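Local coordinates for radical SAM domain protein (Methanothrix thermoacetophila, PDB 6Y1X) that probably acts as a radical SAM carbide synthase, NifB, that carries iron-sulfur clusters and makes the precursor of the nitrogenase iron-molybdenum cofactor, at residues Arg35-Cys39 with Ile104-Ala108; Cys72-Ser76 with Lys215-Val219; Thr86-Ala90 with Glu123-Leu127; Ile172-Ile176 with Ile224-His228. All blocks are in the same frame, centred on the assembly; numbering follows the deposited sequence.

Contact 1: residues Arg35-Cys39 with Ile104-Ala108; sequences REHPC and IKVVA. With SF4 (iron/sulfur cluster), chain C.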
loop_
_atom_site.group_PDB
_atom_site.type_symbol
_atom_site.label_atom_id
_atom_site.label_comp_id
_atom_site.label_asym_id
_atom_site.label_seq_id
_atom_site.Cartn_x
_atom_site.Cartn_y
_atom_site.Cartn_z
ATOM N N ARG A 35 -11.561 -3.546 -13.526
ATOM C CA ARG A 35 -11.860 -4.815 -14.181
ATOM C C ARG A 35 -10.601 -5.556 -14.620
ATOM O O ARG A 35 -10.589 -6.792 -14.644
ATOM C CB ARG A 35 -12.766 -4.563 -15.386
ATOM C CG ARG A 35 -13.212 -5.811 -16.126
ATOM C CD ARG A 35 -14.080 -5.461 -17.329
ATOM N NE ARG A 35 -13.347 -4.706 -18.344
ATOM C CZ ARG A 35 -13.509 -3.408 -18.582
ATOM N NH1 ARG A 35 -12.794 -2.812 -19.527
ATOM N NH2 ARG A 35 -14.383 -2.703 -17.877
ATOM N N GLU A 36 -9.538 -4.834 -14.968
ATOM C CA GLU A 36 -8.304 -5.451 -15.437
ATOM C C GLU A 36 -7.162 -5.341 -14.433
ATOM O O GLU A 36 -6.010 -5.609 -14.791
ATOM C CB GLU A 36 -7.886 -4.847 -16.779
ATOM C CG GLU A 36 -8.865 -5.134 -17.904
ATOM C CD GLU A 36 -8.373 -4.652 -19.255
ATOM O OE1 GLU A 36 -7.365 -3.915 -19.299
ATOM O OE2 GLU A 36 -9.000 -5.011 -20.273
ATOM N N HIS A 37 -7.450 -4.970 -13.186
ATOM C CA HIS A 37 -6.415 -4.878 -12.168
ATOM C C HIS A 37 -6.507 -6.114 -11.290
ATOM O O HIS A 37 -7.530 -6.305 -10.612
ATOM C CB HIS A 37 -6.595 -3.613 -11.333
ATOM C CG HIS A 37 -5.413 -3.266 -10.482
ATOM N ND1 HIS A 37 -4.712 -4.204 -9.754
ATOM C CD2 HIS A 37 -4.809 -2.077 -10.242
ATOM C CE1 HIS A 37 -3.729 -3.610 -9.103
ATOM N NE2 HIS A 37 -3.765 -2.318 -9.382
ATOM N N PRO A 38 -5.482 -6.972 -11.268
ATOM C CA PRO A 38 -5.590 -8.227 -10.502
ATOM C C PRO A 38 -5.825 -8.029 -9.016
ATOM O O PRO A 38 -6.412 -8.909 -8.374
ATOM C CB PRO A 38 -4.248 -8.927 -10.767
ATOM C CG PRO A 38 -3.575 -8.158 -11.860
ATOM C CD PRO A 38 -4.156 -6.787 -11.879
ATOM N N CYS A 39 -5.402 -6.900 -8.450
ATOM C CA CYS A 39 -5.547 -6.664 -7.021
ATOM C C CYS A 39 -6.864 -5.996 -6.657
ATOM O O CYS A 39 -7.188 -5.910 -5.467
ATOM C CB CYS A 39 -4.379 -5.815 -6.507
ATOM S SG CYS A 39 -2.756 -6.403 -7.049
ATOM N N ILE A 104 0.303 -8.392 -19.076
ATOM C CA ILE A 104 0.606 -7.386 -18.064
ATOM C C ILE A 104 -0.300 -6.178 -18.279
ATOM O O ILE A 104 -0.233 -5.513 -19.318
ATOM C CB ILE A 104 2.087 -6.984 -18.113
ATOM C CG1 ILE A 104 2.965 -8.231 -17.981
ATOM C CG2 ILE A 104 2.399 -5.976 -17.016
ATOM C CD1 ILE A 104 2.849 -8.937 -16.648
ATOM N N LYS A 105 -1.152 -5.891 -17.293
ATOM C CA LYS A 105 -2.059 -4.751 -17.358
ATOM C C LYS A 105 -1.674 -3.611 -16.430
ATOM O O LYS A 105 -2.098 -2.475 -16.668
ATOM C CB LYS A 105 -3.491 -5.189 -17.016
ATOM C CG LYS A 105 -4.134 -6.147 -18.011
ATOM C CD LYS A 105 -4.245 -5.552 -19.403
ATOM C CE LYS A 105 -4.889 -6.545 -20.363
ATOM N NZ LYS A 105 -4.732 -6.144 -21.791
ATOM N N VAL A 106 -0.879 -3.879 -15.395
ATOM C CA VAL A 106 -0.605 -2.923 -14.329
ATOM C C VAL A 106 0.898 -2.802 -14.132
ATOM O O VAL A 106 1.622 -3.803 -14.147
ATOM C CB VAL A 106 -1.287 -3.332 -13.005
ATOM C CG1 VAL A 106 -0.961 -2.333 -11.903
ATOM C CG2 VAL A 106 -2.790 -3.448 -13.193
ATOM N N VAL A 107 1.360 -1.572 -13.933
ATOM C CA VAL A 107 2.723 -1.289 -13.507
ATOM C C VAL A 107 2.645 -0.466 -12.231
ATOM O O VAL A 107 1.905 0.523 -12.165
ATOM C CB VAL A 107 3.509 -0.544 -14.600
ATOM C CG1 VAL A 107 4.818 -0.021 -14.057
ATOM C CG2 VAL A 107 3.762 -1.466 -15.777
ATOM N N ALA A 108 3.409 -0.865 -11.219
ATOM C CA ALA A 108 3.259 -0.270 -9.904
ATOM C C ALA A 108 4.625 -0.037 -9.287
ATOM O O ALA A 108 5.616 -0.685 -9.637
ATOM C CB ALA A 108 2.418 -1.152 -8.973
HETATM FE FE1 SF4 C . -0.408 -3.215 -4.505
HETATM FE FE2 SF4 C . -1.312 -4.663 -6.626
HETATM FE FE3 SF4 C . 1.258 -3.775 -6.547
HETATM FE FE4 SF4 C . -0.803 -1.990 -6.929
HETATM S S1 SF4 C . -0.159 -3.676 -8.356
HETATM S S2 SF4 C . 1.007 -1.722 -5.536
HETATM S S3 SF4 C . -2.417 -2.931 -5.589
HETATM S S4 SF4 C . 0.306 -5.314 -5.126
#
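His37 and Val106 pack together in the pocket of the [4Fe-4S] cluster that Cys39 helps to hold, with Val106 on strand 104-109 of the radical SAM parallel sheet. Val106 CG2 sits over the centre of the imidazole, 3.8 Å from the centroid of the His37 ring and 12° off its normal, a CH-pi contact. Val106 CG1, the other branch, lies anti to the backbone N (chi1 179°) and is 3.8 Å from His37 NE2, while also bordering sulfide S1 of the cluster. His37 ND1 accepts a hydrogen bond of 3.1 Å from Cys39 N, with the donor tilted 20° out of the ring plane. This bond and the valine methyl help to fix the turn of the ring. Cys39 SG then binds iron FE2 at 2.3 Å. Without the imidazole, as with an alanine here, Cys39 N would probably lose this acceptor and a gap would open under Val106 beside the cluster. Pro38 CD extends the apolar patch, 3.8 Å from Val106 CG2. At the other end, Glu36 OE1 touches the aliphatic part of Lys105, 3.5 Å from Lys105 CD. It stays 4.3 Å from Lys105 NZ, beyond a salt bridge, and pairs with Arg32 instead. The segment 35-39 leaves helix 32-35 and packs against strand 104-109, which lies between strands 49-52 and 136-141. Pro38 also touches Arg50, and His37 and Val106 both reach Cys138.

Contact 2: residues Cys72-Ser76 with Lys215-Val219; sequences CVNES and KVNTV. With SF4 (iron/sulfur cluster), chain D; SF4 (iron/sulfur cluster), chain C.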
loop_
_atom_site.group_PDB
_atom_site.type_symbol
_atom_site.label_atom_id
_atom_site.label_comp_id
_atom_site.label_asym_id
_atom_site.label_seq_id
_atom_site.Cartn_x
_atom_site.Cartn_y
_atom_site.Cartn_z
ATOM N N CYS A 72 9.304 -3.687 1.354
ATOM C CA CYS A 72 8.182 -3.301 2.205
ATOM C C CYS A 72 7.144 -4.410 2.313
ATOM O O CYS A 72 6.440 -4.717 1.346
ATOM C CB CYS A 72 7.535 -2.023 1.675
ATOM S SG CYS A 72 6.075 -1.543 2.611
ATOM N N VAL A 73 7.049 -5.021 3.495
ATOM C CA VAL A 73 6.223 -6.208 3.665
ATOM C C VAL A 73 4.733 -5.902 3.620
ATOM O O VAL A 73 3.920 -6.831 3.575
ATOM C CB VAL A 73 6.634 -6.897 4.987
ATOM C CG1 VAL A 73 6.315 -6.008 6.182
ATOM C CG2 VAL A 73 6.036 -8.300 5.116
ATOM N N ASN A 74 4.342 -4.626 3.588
ATOM C CA ASN A 74 2.927 -4.317 3.398
ATOM C C ASN A 74 2.449 -4.739 2.017
ATOM O O ASN A 74 1.273 -5.077 1.847
ATOM C CB ASN A 74 2.659 -2.824 3.599
ATOM C CG ASN A 74 2.873 -2.378 5.028
ATOM O OD1 ASN A 74 2.773 -3.175 5.962
ATOM N ND2 ASN A 74 3.164 -1.095 5.210
ATOM N N GLU A 75 3.338 -4.733 1.025
ATOM C CA GLU A 75 2.936 -4.982 -0.352
ATOM C C GLU A 75 3.818 -6.034 -1.016
ATOM O O GLU A 75 3.825 -6.144 -2.244
ATOM C CB GLU A 75 2.935 -3.686 -1.167
ATOM C CG GLU A 75 1.817 -3.634 -2.208
ATOM C CD GLU A 75 0.443 -3.455 -1.574
ATOM O OE1 GLU A 75 0.344 -3.452 -0.330
ATOM O OE2 GLU A 75 -0.549 -3.330 -2.314
ATOM N N SER A 76 4.549 -6.818 -0.228
ATOM C CA SER A 76 5.437 -7.843 -0.754
ATOM C C SER A 76 5.404 -9.055 0.161
ATOM O O SER A 76 5.156 -8.935 1.364
ATOM C CB SER A 76 6.882 -7.327 -0.864
ATOM O OG SER A 76 7.770 -8.350 -1.279
ATOM N N LYS A 215 -7.507 1.124 -2.434
ATOM C CA LYS A 215 -7.482 -0.119 -1.679
ATOM C C LYS A 215 -6.779 0.134 -0.353
ATOM O O LYS A 215 -5.756 0.819 -0.311
ATOM C CB LYS A 215 -6.773 -1.214 -2.478
ATOM C CG LYS A 215 -6.262 -2.402 -1.681
ATOM C CD LYS A 215 -5.894 -3.537 -2.636
ATOM C CE LYS A 215 -4.798 -4.428 -2.083
ATOM N NZ LYS A 215 -3.473 -3.748 -2.093
ATOM N N VAL A 216 -7.325 -0.409 0.729
ATOM C CA VAL A 216 -6.705 -0.263 2.038
ATOM C C VAL A 216 -6.236 -1.636 2.492
ATOM O O VAL A 216 -7.023 -2.589 2.528
ATOM C CB VAL A 216 -7.659 0.377 3.053
ATOM C CG1 VAL A 216 -7.133 0.171 4.474
ATOM C CG2 VAL A 216 -7.803 1.855 2.738
ATOM N N ASN A 217 -4.945 -1.744 2.797
ATOM C CA ASN A 217 -4.399 -2.915 3.464
ATOM C C ASN A 217 -4.450 -2.714 4.970
ATOM O O ASN A 217 -4.196 -1.614 5.466
ATOM C CB ASN A 217 -2.942 -3.148 3.060
ATOM C CG ASN A 217 -2.780 -3.532 1.609
ATOM O OD1 ASN A 217 -3.719 -3.982 0.949
ATOM N ND2 ASN A 217 -1.562 -3.383 1.107
ATOM N N THR A 218 -4.737 -3.789 5.698
ATOM C CA THR A 218 -4.596 -3.786 7.149
ATOM C C THR A 218 -3.863 -5.048 7.565
ATOM O O THR A 218 -4.276 -6.154 7.200
ATOM C CB THR A 218 -5.951 -3.721 7.865
ATOM O OG1 THR A 218 -6.629 -2.510 7.514
ATOM C CG2 THR A 218 -5.767 -3.785 9.384
ATOM N N VAL A 219 -2.767 -4.878 8.302
ATOM C CA VAL A 219 -2.040 -6.012 8.863
ATOM C C VAL A 219 -2.776 -6.418 10.129
ATOM O O VAL A 219 -2.950 -5.604 11.040
ATOM C CB VAL A 219 -0.574 -5.661 9.159
ATOM C CG1 VAL A 219 0.172 -6.882 9.682
ATOM C CG2 VAL A 219 0.103 -5.131 7.911
HETATM FE FE1 SF4 D . 8.932 -1.281 6.400
HETATM FE FE2 SF4 D . 6.674 -0.032 7.174
HETATM FE FE3 SF4 D . 6.997 -0.763 4.569
HETATM FE FE4 SF4 D . 8.461 1.285 5.618
HETATM S S1 SF4 D . 6.179 1.250 5.329
HETATM S S2 SF4 D . 9.255 -0.417 4.294
HETATM S S3 SF4 D . 8.814 0.562 7.772
HETATM S S4 SF4 D . 6.816 -2.181 6.366
HETATM FE FE1 SF4 C . -0.408 -3.215 -4.505
HETATM FE FE2 SF4 C . -1.312 -4.663 -6.626
HETATM FE FE3 SF4 C . 1.258 -3.775 -6.547
HETATM FE FE4 SF4 C . -0.803 -1.990 -6.929
HETATM S S1 SF4 C . -0.159 -3.676 -8.356
HETATM S S2 SF4 C . 1.007 -1.722 -5.536
HETATM S S3 SF4 C . -2.417 -2.931 -5.589
HETATM S S4 SF4 C . 0.306 -5.314 -5.126
#
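Glu75 comes from a loop and Lys215 from a strand, and they meet from opposite directions at the [4Fe-4S] cluster that Glu75 and Cys39 help to hold. Glu75 OE2 binds FE1 of it at 2.2 Å. The glutamate gets there through a chi1 of -145°, away from the staggered values, and a bend at chi2 (71°). Lys215 has two conformers. In one of them NZ is 3.0 Å from Glu75 OE2 and gives hydrogen bonds to Thr162 and, at 3.1 Å, to Asn217 OD1. Asn217 holds its CG anti to the carbonyl carbon (chi1 -67°), which turns its amide toward the loop; OD1 is also held by Asn245. Cys72 SG binds FE3 of the second cluster at 2.3 Å, beside Cys59, Cys63 and Cys66 of the radical SAM CX3CX2C motif. One type I beta turn thus carries a ligand of each cluster, closed by Glu75 N to Cys72 O at 3.1 Å. Asn74 OD1 packs on Val219 CG2 at 3.8 Å and hydrogen-bonds to the Tyr65 hydroxyl, while ND2 faces the second cluster. That hydroxyl is likely to be left without its mate if a leucine replaces Asn74. The turn lies against strand 213-220, between strands 160-164 and 243-248, and Asn74 and Asn217 both touch Thr164.

Contact 3: residues Thr86-Ala90 with Glu123-Leu127; sequences TPQEA and ETLRL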
loop_
_atom_site.group_PDB
_atom_site.type_symbol
_atom_site.label_atom_id
_atom_site.label_comp_id
_atom_site.label_asym_id
_atom_site.label_seq_id
_atom_site.Cartn_x
_atom_site.Cartn_y
_atom_site.Cartn_z
ATOM N N THR A 86 17.192 2.426 -11.108
ATOM C CA THR A 86 16.970 3.822 -11.426
ATOM C C THR A 86 15.735 3.928 -12.315
ATOM O O THR A 86 15.300 2.932 -12.899
ATOM C CB THR A 86 18.179 4.412 -12.148
ATOM O OG1 THR A 86 18.320 3.776 -13.421
ATOM C CG2 THR A 86 19.451 4.202 -11.332
ATOM N N PRO A 87 15.142 5.124 -12.426
ATOM C CA PRO A 87 14.003 5.290 -13.348
ATOM C C PRO A 87 14.274 4.787 -14.757
ATOM O O PRO A 87 13.403 4.149 -15.361
ATOM C CB PRO A 87 13.765 6.803 -13.312
ATOM C CG PRO A 87 14.145 7.178 -11.913
ATOM C CD PRO A 87 15.354 6.328 -11.601
ATOM N N GLN A 88 15.464 5.054 -15.293
ATOM C CA GLN A 88 15.783 4.607 -16.643
ATOM C C GLN A 88 15.836 3.086 -16.722
ATOM O O GLN A 88 15.300 2.488 -17.663
ATOM C CB GLN A 88 17.110 5.219 -17.094
ATOM C CG GLN A 88 17.160 5.564 -18.569
ATOM C CD GLN A 88 16.103 6.581 -18.960
ATOM O OE1 GLN A 88 16.039 7.676 -18.400
ATOM N NE2 GLN A 88 15.261 6.218 -19.922
ATOM N N GLU A 89 16.475 2.442 -15.742
ATOM C CA GLU A 89 16.524 0.984 -15.726
ATOM C C GLU A 89 15.131 0.387 -15.576
ATOM O O GLU A 89 14.806 -0.618 -16.219
ATOM C CB GLU A 89 17.438 0.506 -14.597
ATOM C CG GLU A 89 18.903 0.835 -14.816
ATOM C CD GLU A 89 19.727 0.717 -13.551
ATOM O OE1 GLU A 89 19.139 0.500 -12.470
ATOM O OE2 GLU A 89 20.966 0.851 -13.639
ATOM N N ALA A 90 14.292 0.996 -14.735
ATOM C CA ALA A 90 12.937 0.489 -14.544
ATOM C C ALA A 90 12.144 0.547 -15.843
ATOM O O ALA A 90 11.412 -0.393 -16.175
ATOM C CB ALA A 90 12.231 1.277 -13.443
ATOM N N GLU A 123 9.390 10.056 -11.123
ATOM C CA GLU A 123 10.084 10.061 -12.404
ATOM C C GLU A 123 9.823 8.772 -13.174
ATOM O O GLU A 123 9.645 8.797 -14.397
ATOM C CB GLU A 123 11.582 10.266 -12.182
ATOM C CG GLU A 123 12.378 10.454 -13.454
ATOM C CD GLU A 123 11.737 11.457 -14.394
ATOM O OE1 GLU A 123 11.483 11.094 -15.561
ATOM O OE2 GLU A 123 11.475 12.602 -13.963
ATOM N N THR A 124 9.777 7.641 -12.469
ATOM C CA THR A 124 9.549 6.358 -13.125
ATOM C C THR A 124 8.148 6.278 -13.721
ATOM O O THR A 124 7.980 5.928 -14.895
ATOM C CB THR A 124 9.749 5.219 -12.126
ATOM O OG1 THR A 124 11.107 5.209 -11.673
ATOM C CG2 THR A 124 9.424 3.888 -12.773
ATOM N N LEU A 125 7.128 6.615 -12.930
ATOM C CA LEU A 125 5.761 6.492 -13.419
ATOM C C LEU A 125 5.449 7.541 -14.474
ATOM O O LEU A 125 4.577 7.324 -15.321
ATOM C CB LEU A 125 4.780 6.594 -12.258
ATOM C CG LEU A 125 4.828 5.400 -11.310
ATOM C CD1 LEU A 125 3.937 5.671 -10.133
ATOM C CD2 LEU A 125 4.419 4.114 -12.022
ATOM N N ARG A 126 6.144 8.678 -14.438
ATOM C CA ARG A 126 6.034 9.643 -15.524
ATOM C C ARG A 126 6.609 9.074 -16.817
ATOM O O ARG A 126 6.030 9.255 -17.895
ATOM C CB ARG A 126 6.744 10.939 -15.137
ATOM C CG ARG A 126 6.619 12.046 -16.161
ATOM C CD ARG A 126 7.647 13.139 -15.923
ATOM N NE ARG A 126 9.012 12.674 -16.165
ATOM C CZ ARG A 126 9.589 12.637 -17.363
ATOM N NH1 ARG A 126 8.919 13.033 -18.439
ATOM N NH2 ARG A 126 10.836 12.203 -17.490
ATOM N N LEU A 127 7.743 8.374 -16.728
ATOM C CA LEU A 127 8.329 7.755 -17.914
ATOM C C LEU A 127 7.451 6.629 -18.449
ATOM O O LEU A 127 7.218 6.540 -19.660
ATOM C CB LEU A 127 9.726 7.221 -17.599
ATOM C CG LEU A 127 10.879 8.204 -17.397
ATOM C CD1 LEU A 127 12.125 7.456 -16.943
ATOM C CD2 LEU A 127 11.160 8.980 -18.676
#
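Glu123 and Thr124 of helix 119-131 meet Pro87, in the first turn of helix 87-100. The two helices belong to the helical layer of the radical SAM fold. Glu123 CG, anti to the backbone N (chi1 -173°), lies 3.9 Å from Pro87 CB, so aliphatic carbons do the touching. The Glu123 carboxylate turns to Arg126 of its own helix in a salt bridge. Thr124 follows and is the closest neighbour. Its CA is 4.6 Å from that of Pro87, and its OG1 is 3.3 Å from Pro87 CA. The hydroxyl is also hydrogen-bonded to Glu120 O within the helix. The CG2 branch of Thr124 meets Ala90 CB at 3.9 Å. Leu127 comes one turn after Glu123, with CD1 at 4.0 Å from Pro87 CB and close to Pro87 O. In 86-90, Thr86 is the N-cap. It forms a capping box with Glu89: Glu89 N bonds to Thr86 OG1, and Thr86 N to Glu89 OE1. The contact is therefore made by carbon packing. The Thr124 hydroxyl, the Glu123 and Arg126 pair and the Thr86 and Glu89 box all find their polar partners on their own side of it.

Contact 4: residues Ile172-Ile176 with Ile224-His228; sequences IGEQI and INDKH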
loop_
_atom_site.group_PDB
_atom_site.type_symbol
_atom_site.label_atom_id
_atom_site.label_comp_id
_atom_site.label_asym_id
_atom_site.label_seq_id
_atom_site.Cartn_x
_atom_site.Cartn_y
_atom_site.Cartn_z
ATOM N N ILE A 172 -3.830 3.047 19.401
ATOM C CA ILE A 172 -3.475 1.767 18.803
ATOM C C ILE A 172 -2.336 1.945 17.806
ATOM O O ILE A 172 -1.421 1.116 17.741
ATOM C CB ILE A 172 -4.713 1.102 18.183
ATOM C CG1 ILE A 172 -5.710 0.780 19.307
ATOM C CG2 ILE A 172 -4.318 -0.147 17.400
ATOM C CD1 ILE A 172 -7.034 0.234 18.843
ATOM N N GLY A 173 -2.388 3.008 16.998
ATOM C CA GLY A 173 -1.283 3.297 16.095
ATOM C C GLY A 173 0.059 3.351 16.798
ATOM O O GLY A 173 1.073 2.893 16.258
ATOM N N GLU A 174 0.087 3.910 18.013
ATOM C CA GLU A 174 1.348 4.056 18.731
ATOM C C GLU A 174 1.977 2.701 19.027
ATOM O O GLU A 174 3.204 2.595 19.154
ATOM C CB GLU A 174 1.130 4.818 20.037
ATOM C CG GLU A 174 2.419 5.038 20.824
ATOM C CD GLU A 174 2.192 5.659 22.187
ATOM O OE1 GLU A 174 1.020 5.888 22.555
ATOM O OE2 GLU A 174 3.193 5.915 22.892
ATOM N N GLN A 175 1.158 1.659 19.137
ATOM C CA GLN A 175 1.648 0.310 19.389
ATOM C C GLN A 175 2.225 -0.350 18.146
ATOM O O GLN A 175 2.746 -1.465 18.239
ATOM C CB GLN A 175 0.518 -0.550 19.956
ATOM C CG GLN A 175 -0.046 -0.024 21.273
ATOM C CD GLN A 175 -1.192 -0.867 21.792
ATOM O OE1 GLN A 175 -1.022 -2.047 22.088
ATOM N NE2 GLN A 175 -2.370 -0.266 21.899
ATOM N N ILE A 176 2.145 0.300 16.989
ATOM C CA ILE A 176 2.516 -0.332 15.732
ATOM C C ILE A 176 3.723 0.321 15.066
ATOM O O ILE A 176 4.399 -0.337 14.256
ATOM C CB ILE A 176 1.302 -0.342 14.769
ATOM C CG1 ILE A 176 0.134 -1.098 15.407
ATOM C CG2 ILE A 176 1.616 -0.987 13.424
ATOM C CD1 ILE A 176 -1.169 -0.973 14.638
ATOM N N ILE A 224 -3.408 -6.447 19.207
ATOM C CA ILE A 224 -3.142 -5.025 19.030
ATOM C C ILE A 224 -4.271 -4.359 18.257
ATOM O O ILE A 224 -4.885 -3.407 18.751
ATOM C CB ILE A 224 -1.786 -4.797 18.342
ATOM C CG1 ILE A 224 -0.669 -5.388 19.206
ATOM C CG2 ILE A 224 -1.559 -3.309 18.102
ATOM C CD1 ILE A 224 0.710 -4.912 18.855
ATOM N N ASN A 225 -4.559 -4.844 17.043
ATOM C CA ASN A 225 -5.627 -4.251 16.244
ATOM C C ASN A 225 -6.625 -5.282 15.732
ATOM O O ASN A 225 -7.408 -4.974 14.827
ATOM C CB ASN A 225 -5.059 -3.446 15.069
ATOM C CG ASN A 225 -4.389 -4.321 14.004
ATOM O OD1 ASN A 225 -4.329 -5.545 14.118
ATOM N ND2 ASN A 225 -3.911 -3.684 12.945
ATOM N N ASP A 226 -6.621 -6.494 16.287
ATOM C CA ASP A 226 -7.401 -7.574 15.690
ATOM C C ASP A 226 -8.904 -7.442 15.925
ATOM O O ASP A 226 -9.682 -8.037 15.173
ATOM C CB ASP A 226 -6.892 -8.926 16.190
ATOM C CG ASP A 226 -7.010 -9.080 17.698
ATOM O OD1 ASP A 226 -6.427 -8.251 18.426
ATOM O OD2 ASP A 226 -7.658 -10.047 18.147
ATOM N N LYS A 227 -9.345 -6.668 16.920
ATOM C CA LYS A 227 -10.743 -6.252 16.944
ATOM C C LYS A 227 -10.941 -4.815 16.487
ATOM O O LYS A 227 -12.047 -4.462 16.067
ATOM C CB LYS A 227 -11.366 -6.456 18.337
ATOM C CG LYS A 227 -10.701 -5.757 19.516
ATOM C CD LYS A 227 -11.404 -6.170 20.818
ATOM C CE LYS A 227 -11.188 -5.196 21.964
ATOM N NZ LYS A 227 -9.966 -4.362 21.824
ATOM N N HIS A 228 -9.895 -3.991 16.533
ATOM C CA HIS A 228 -9.987 -2.629 16.018
ATOM C C HIS A 228 -10.228 -2.600 14.512
ATOM O O HIS A 228 -10.714 -1.593 13.987
ATOM C CB HIS A 228 -8.707 -1.864 16.367
ATOM C CG HIS A 228 -8.703 -0.433 15.924
ATOM N ND1 HIS A 228 -9.673 0.469 16.305
ATOM C CD2 HIS A 228 -7.821 0.262 15.166
ATOM C CE1 HIS A 228 -9.403 1.651 15.782
ATOM N NE2 HIS A 228 -8.283 1.552 15.089
HETATM O O HOH W 1 -4.892 -2.476 21.370
#
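Ile172 packs against His228 and Ile224 where the short helix 170-173 and its following turn meet the loop after strand 213-220. These pieces follow neighbouring parallel strands of the radical SAM sheet, 160-164 and 213-220. The tight part is at His228. Ile172 CD1 stands over one face of the imidazole, offset toward the rim, 3.7 Å from the centroid of the His228 ring in a CH-pi contact. It is nearest to the ring at His228 CG, 3.4 Å away. The ring is held from its other end by a hydrogen bond between His228 NE2 and Val168 N. Ile172 CG2, anti to the backbone N, faces Ile224 O and Asn225 CB. Ile176 and Ile224 lie alongside each other, running opposite ways. In one of the two Ile224 conformers, its CG2 is 3.9 Å from Ile176 CG1. Ile176 is buried here, near the loop of Tyr65. Asn225 is buried as well, and its amide group is spent on Ile221 N, Val219 O and Asn166 O. The outer side is looser. Gln175 is exposed and brings its CB to 3.9 Å from Ile224 CG2 in that same conformer. A water gives a hydrogen bond of 2.8 Å to Ile224 O and receives a weak one of 3.4 Å from Gln175 NE2.

In the fold
Contacts 1 and 2 are buried and share one cluster. Glu75 and Cys39 bind different irons of it, and both contacts rest on the same parallel sheet. The turn of contact 2 also reaches the second cluster through Cys72, which contact 1 does not. Their chemistry is metal ligation, with apolar and aromatic packing in contact 1 and polar groups in contact 2. Contacts 3 and 4 are partly buried, on opposite sides of the chain's centre, and hold mostly carbon packing. Contact 3 joins helices that come just before and just after strand 104-109 of contact 1. Segment 224-228 of contact 4 follows the strand of contact 2 and touches it through a probable hydrogen bond from Asn225.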